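Local coordinates for protein arginine kinase (Cydia pomonella granulosis virus, PDB 6VVG) that probably phosphorylates proteins on serine or threonine using ATP, and binds AMP in the nucleotide cleft of its protein kinase domain, at residues 92-97 and 146-151. Residues are numbered along the deposited sequence; the frame is centred on the assembly and turned at random.
With AMP (adenosine monophosphate), chain C.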
# COMPACT_ATOMS: atom_id res chain seq x y z
N ASP A 92 -13.06 13.81 7.05
CA ASP A 92 -14.43 14.22 7.32
C ASP A 92 -14.91 13.65 8.65
O ASP A 92 -14.49 12.57 9.07
CB ASP A 92 -15.36 13.75 6.20
CG ASP A 92 -15.36 14.66 5.00
OD1 ASP A 92 -15.07 15.86 5.15
OD2 ASP A 92 -15.67 14.17 3.89
N TYR A 93 -15.81 14.39 9.30
CA TYR A 93 -16.67 13.84 10.35
C TYR A 93 -17.95 13.37 9.68
O TYR A 93 -18.66 14.17 9.07
CB TYR A 93 -16.97 14.90 11.42
CG TYR A 93 -17.78 14.38 12.59
CD1 TYR A 93 -19.12 14.05 12.45
CD2 TYR A 93 -17.19 14.22 13.84
CE1 TYR A 93 -19.86 13.57 13.52
CE2 TYR A 93 -17.93 13.75 14.92
CZ TYR A 93 -19.26 13.42 14.75
OH TYR A 93 -19.99 12.95 15.81
N VAL A 94 -18.24 12.07 9.76
CA VAL A 94 -19.37 11.50 9.05
C VAL A 94 -20.52 11.10 9.97
O VAL A 94 -21.68 11.17 9.54
CB VAL A 94 -18.92 10.29 8.19
CG1 VAL A 94 -17.95 10.73 7.10
CG2 VAL A 94 -18.31 9.21 9.07
N SER A 95 -20.24 10.69 11.20
CA SER A 95 -21.31 10.24 12.07
C SER A 95 -20.81 10.15 13.50
O SER A 95 -19.62 9.95 13.75
CB SER A 95 -21.86 8.88 11.63
OG SER A 95 -22.90 8.42 12.48
N ASP A 96 -21.75 10.28 14.44
CA ASP A 96 -21.46 10.15 15.86
C ASP A 96 -21.60 8.73 16.38
O ASP A 96 -21.13 8.44 17.49
CB ASP A 96 -22.39 11.07 16.67
CG ASP A 96 -23.85 10.66 16.56
OD1 ASP A 96 -24.35 10.57 15.42
OD2 ASP A 96 -24.50 10.41 17.60
N GLY A 97 -22.24 7.83 15.62
CA GLY A 97 -22.56 6.51 16.09
C GLY A 97 -21.85 5.41 15.32
O GLY A 97 -21.18 5.66 14.30
N ASN A 146 -15.66 0.00 14.16
CA ASN A 146 -15.11 0.63 12.97
C ASN A 146 -16.14 0.75 11.85
O ASN A 146 -15.77 0.98 10.69
CB ASN A 146 -13.89 -0.15 12.47
CG ASN A 146 -12.69 0.04 13.37
OD1 ASN A 146 -12.61 1.01 14.12
ND2 ASN A 146 -11.74 -0.89 13.31
N LEU A 147 -17.43 0.59 12.16
CA LEU A 147 -18.52 0.71 11.20
C LEU A 147 -19.45 1.80 11.73
O LEU A 147 -20.34 1.53 12.54
CB LEU A 147 -19.23 -0.62 11.00
CG LEU A 147 -18.27 -1.73 10.56
CD1 LEU A 147 -18.95 -3.08 10.50
CD2 LEU A 147 -17.65 -1.40 9.20
N LEU A 148 -19.21 3.03 11.30
CA LEU A 148 -20.00 4.17 11.76
C LEU A 148 -21.37 4.17 11.11
O LEU A 148 -21.51 3.83 9.93
CB LEU A 148 -19.26 5.48 11.46
CG LEU A 148 -17.76 5.50 11.76
CD1 LEU A 148 -17.18 6.90 11.60
CD2 LEU A 148 -17.48 4.96 13.17
N TYR A 149 -22.39 4.53 11.89
CA TYR A 149 -23.79 4.43 11.48
C TYR A 149 -24.64 5.15 12.52
O TYR A 149 -24.38 5.02 13.72
CB TYR A 149 -24.21 2.95 11.35
CG TYR A 149 -25.64 2.71 10.91
CD1 TYR A 149 -26.69 2.76 11.81
CD2 TYR A 149 -25.94 2.42 9.58
CE1 TYR A 149 -27.99 2.53 11.42
CE2 TYR A 149 -27.24 2.19 9.17
CZ TYR A 149 -28.26 2.25 10.10
OH TYR A 149 -29.56 2.03 9.70
N ASP A 150 -25.62 5.92 12.05
CA ASP A 150 -26.59 6.57 12.92
C ASP A 150 -27.97 6.41 12.30
O ASP A 150 -28.11 6.20 11.10
CB ASP A 150 -26.25 8.05 13.14
CG ASP A 150 -26.32 8.86 11.86
OD1 ASP A 150 -27.45 9.22 11.47
OD2 ASP A 150 -25.26 9.13 11.27
N ARG A 151 -29.00 6.49 13.14
CA ARG A 151 -30.34 6.19 12.68
C ARG A 151 -31.01 7.33 11.95
O ARG A 151 -32.17 7.21 11.56
CB ARG A 151 -31.22 5.77 13.85
CG ARG A 151 -31.39 6.84 15.01
CD ARG A 151 -31.92 6.05 16.23
NE ARG A 151 -32.53 6.89 17.26
CZ ARG A 151 -33.40 6.45 18.16
NH1 ARG A 151 -33.75 5.17 18.17
NH2 ARG A 151 -33.90 7.28 19.07
P AMP C . -10.85 5.49 14.88
O1P AMP C . -10.70 4.22 15.67
O2P AMP C . -12.07 5.35 14.00
O3P AMP C . -9.54 5.79 14.20
O5' AMP C . -11.14 6.71 15.87
C5' AMP C . -11.65 6.48 17.17
C4' AMP C . -13.12 6.83 17.27
O4' AMP C . -13.34 8.20 16.82
C3' AMP C . -14.06 6.01 16.41
O3' AMP C . -14.36 4.74 16.96
C2' AMP C . -15.27 6.93 16.32
O2' AMP C . -16.01 6.92 17.53
C1' AMP C . -14.59 8.29 16.17
N9 AMP C . -14.35 8.60 14.75
C8 AMP C . -13.30 8.16 14.05
N7 AMP C . -13.40 8.62 12.81
C5 AMP C . -14.52 9.35 12.73
C6 AMP C . -15.08 10.04 11.69
N6 AMP C . -14.69 10.23 10.31
N1 AMP C . -16.22 10.71 11.86
C2 AMP C . -16.82 10.70 13.08
N3 AMP C . -16.26 10.02 14.11
C4 AMP C . -15.11 9.34 13.93
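G97 O and Y149 N join the two backbones by a hydrogen bond of 2.9 Å, and the touching parts, 94-97 and 148-150, run 75° apart. L148 CA adds a CA-H...O contact to G97 O, 3.2 Å. The S95 hydroxyl does two jobs. With OG anti to the backbone N (chi1 179°), it donates to D150 OD2 at 2.7 Å, on the anti lone pair of that oxygen. It also accepts from G97 N, closing an ST turn. K153 forms a salt bridge to the same D150 oxygen, and D150 OD1 accepts a hydrogen bond from the backbone N of K152. V94 CG2 meets L148 CD1 at 3.6 Å, the two side chains crossing at about a right angle. L148 CD1 also reaches AMP C6 at 3.8 Å. On the hinge side, V94 N donates to AMP N1 at 3.2 Å, while AMP N6 bonds weakly to D92 O. AMP C2 lies over the centre of one face of the Y93 ring, 3.6 Å above it. The kinase hinge is thus tied to the residues just after strand 147-148, while L148 in that strand lines the adenine pocket. The D150 carboxylate is gripped on both oxygens, which probably favours its charged form despite D96 nearby.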